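Local coordinates for DNA topoisomerase 2-associated protein PAT1 (Saccharomyces cerevisiae, PDB 5LMG) that activates mRNA decapping and represses translation, its C-terminal domain directly contacting the decapping enzyme Dcp2 and the exonuclease Xrn1, at residues L185-L188 with I189-N193. The protein carries 2 engineered substitutions. Sequence-based numbering, arbitrary orientation.
Sequences LLQL and IRNNN
Two asparagine side chains, N191 and N192, fold back onto helix 178-191 and donate to carbonyls four residues behind them. ND2 of N191 reaches O of Q187 at 2.8 Å, lying in the carbonyl plane on a lone pair, with the oxygen only 7° out of the asparagine's own amide plane. The same carbonyl receives a weak, bent bond from the backbone N of N191, so two donors of one residue share it. One residue on, ND2 of N192 meets O of L188 at 3.0 Å, again on a lone pair and nearly flat with its amide. CG of N192 stands beside its backbone N (chi1 -58°), which swings the amide back to the helix. That amide is also tied to helix 118-130 and the residues after it: ND2 bonds to O of F129 and OD1 to OG of S133. With an alanine here, the carbonyls of L188 and F129 and the hydroxyl of S133 are likely to lose the amide that now joins them. Backbone helical bonds join N of I189 to O of L185 and N of R190 to O of L186. In van der Waals contact, CD2 of L186 sits over the centre of one face of the R190 guanidinium, 3.9 Å from CZ, the two chains running side by side. The apolar contact is CD2 of L188 on CG1 of I189 at 4.0 Å, while L185 and L188 pack against helix 201-216. Side-chain amides bonded to carbonyls near a helix end, with N193 then N-capping helix 194-197 through F196 N, mark a turn between successive helices of this largely helical, TPR-clan domain.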
ATOM      1  N   LEU A 185       7.030  -9.932   8.206  1.00 46.35           N
ATOM      2  CA  LEU A 185       7.607  -9.978   6.858  1.00 46.58           C
ATOM      3  C   LEU A 185       7.695 -11.421   6.357  1.00 48.88           C
ATOM      4  O   LEU A 185       7.327 -11.699   5.210  1.00 47.19           O
ATOM      5  CB  LEU A 185       9.003  -9.341   6.860  1.00 47.45           C
ATOM      6  CG  LEU A 185       9.041  -7.827   6.688  1.00 52.18           C
ATOM      7  CD1 LEU A 185      10.304  -7.250   7.311  1.00 52.92           C
ATOM      8  CD2 LEU A 185       8.921  -7.434   5.227  1.00 53.96           C
ATOM      9  N   LEU A 186       8.157 -12.333   7.234  1.00 45.80           N
ATOM     10  CA  LEU A 186       8.271 -13.761   6.949  1.00 46.21           C
ATOM     11  C   LEU A 186       6.894 -14.364   6.731  1.00 51.94           C
ATOM     12  O   LEU A 186       6.744 -15.168   5.816  1.00 52.12           O
ATOM     13  CB  LEU A 186       9.026 -14.507   8.064  1.00 46.53           C
ATOM     14  CG  LEU A 186      10.551 -14.356   8.069  1.00 49.91           C
ATOM     15  CD1 LEU A 186      11.153 -14.963   9.337  1.00 50.31           C
ATOM     16  CD2 LEU A 186      11.176 -14.972   6.823  1.00 49.61           C
ATOM     17  N   GLN A 187       5.876 -13.931   7.520  1.00 48.73           N
ATOM     18  CA  GLN A 187       4.481 -14.377   7.362  1.00 49.38           C
ATOM     19  C   GLN A 187       3.979 -14.034   5.948  1.00 51.51           C
ATOM     20  O   GLN A 187       3.366 -14.873   5.296  1.00 51.48           O
ATOM     21  CB  GLN A 187       3.551 -13.724   8.412  1.00 50.74           C
ATOM     22  CG  GLN A 187       3.637 -14.318   9.821  1.00 64.14           C
ATOM     23  CD  GLN A 187       3.026 -15.694   9.968  1.00 82.16           C
ATOM     24  OE1 GLN A 187       1.981 -16.016   9.391  1.00 75.28           O
ATOM     25  NE2 GLN A 187       3.643 -16.520  10.800  1.00 74.58           N
ATOM     26  N   LEU A 188       4.299 -12.818   5.467  1.00 46.38           N
ATOM     27  CA  LEU A 188       3.920 -12.334   4.141  1.00 45.82           C
ATOM     28  C   LEU A 188       4.576 -13.140   3.005  1.00 48.03           C
ATOM     29  O   LEU A 188       3.877 -13.640   2.128  1.00 45.76           O
ATOM     30  CB  LEU A 188       4.248 -10.831   4.033  1.00 45.80           C
ATOM     31  CG  LEU A 188       3.970 -10.159   2.696  1.00 51.56           C
ATOM     32  CD1 LEU A 188       3.047  -8.994   2.868  1.00 51.93           C
ATOM     33  CD2 LEU A 188       5.264  -9.717   2.046  1.00 55.73           C
ATOM     34  N   ILE A 189       5.914 -13.272   3.040  1.00 45.72           N
ATOM     35  CA  ILE A 189       6.730 -13.936   2.017  1.00 45.78           C
ATOM     36  C   ILE A 189       6.458 -15.458   1.914  1.00 49.43           C
ATOM     37  O   ILE A 189       6.407 -15.993   0.802  1.00 47.95           O
ATOM     38  CB  ILE A 189       8.234 -13.590   2.286  1.00 49.91           C
ATOM     39  CG1 ILE A 189       8.491 -12.066   2.157  1.00 50.12           C
ATOM     40  CG2 ILE A 189       9.188 -14.353   1.383  1.00 52.68           C
ATOM     41  CD1 ILE A 189       9.741 -11.548   3.002  1.00 60.74           C
ATOM     42  N   ARG A 190       6.270 -16.139   3.060  1.00 45.77           N
ATOM     43  CA  ARG A 190       6.066 -17.589   3.100  1.00 46.03           C
ATOM     44  C   ARG A 190       4.654 -18.079   2.764  1.00 49.67           C
ATOM     45  O   ARG A 190       4.506 -19.209   2.292  1.00 50.01           O
ATOM     46  CB  ARG A 190       6.487 -18.155   4.468  1.00 44.76           C
ATOM     47  CG  ARG A 190       7.971 -18.059   4.716  1.00 50.52           C
ATOM     48  CD  ARG A 190       8.322 -18.547   6.102  1.00 49.18           C
ATOM     49  NE  ARG A 190       9.768 -18.645   6.269  1.00 49.21           N
ATOM     50  CZ  ARG A 190      10.385 -18.691   7.446  1.00 63.29           C
ATOM     51  NH1 ARG A 190       9.685 -18.643   8.576  1.00 46.05           N
ATOM     52  NH2 ARG A 190      11.708 -18.793   7.504  1.00 46.61           N
ATOM     53  N   ASN A 191       3.631 -17.271   3.031  1.00 46.34           N
ATOM     54  CA  ASN A 191       2.235 -17.688   2.844  1.00 46.35           C
ATOM     55  C   ASN A 191       1.536 -17.097   1.621  1.00 49.50           C
ATOM     56  O   ASN A 191       0.352 -17.370   1.401  1.00 49.28           O
ATOM     57  CB  ASN A 191       1.443 -17.387   4.118  1.00 46.54           C
ATOM     58  CG  ASN A 191       1.984 -18.146   5.305  1.00 61.87           C
ATOM     59  OD1 ASN A 191       1.774 -19.355   5.451  1.00 59.02           O
ATOM     60  ND2 ASN A 191       2.772 -17.475   6.131  1.00 49.57           N
ATOM     61  N   ASN A 192       2.253 -16.287   0.834  1.00 45.72           N
ATOM     62  CA  ASN A 192       1.674 -15.607  -0.322  1.00 44.98           C
ATOM     63  C   ASN A 192       2.606 -15.560  -1.507  1.00 48.19           C
ATOM     64  O   ASN A 192       3.829 -15.524  -1.335  1.00 46.63           O
ATOM     65  CB  ASN A 192       1.344 -14.148   0.051  1.00 43.38           C
ATOM     66  CG  ASN A 192       0.392 -13.990   1.203  1.00 55.37           C
ATOM     67  OD1 ASN A 192      -0.825 -14.119   1.048  1.00 46.51           O
ATOM     68  ND2 ASN A 192       0.928 -13.708   2.384  1.00 41.42           N
ATOM     69  N   ASN A 193       2.009 -15.455  -2.715  1.00 44.92           N
ATOM     70  CA  ASN A 193       2.729 -15.181  -3.944  1.00 44.11           C
ATOM     71  C   ASN A 193       2.898 -13.652  -3.825  1.00 46.31           C
ATOM     72  O   ASN A 193       1.913 -12.912  -3.957  1.00 44.22           O
ATOM     73  CB  ASN A 193       1.876 -15.536  -5.179  1.00 46.46           C
ATOM     74  CG  ASN A 193       2.544 -15.260  -6.509  1.00 63.71           C
ATOM     75  OD1 ASN A 193       3.049 -14.164  -6.790  1.00 52.16           O
ATOM     76  ND2 ASN A 193       2.536 -16.252  -7.371  1.00 59.95           N
TER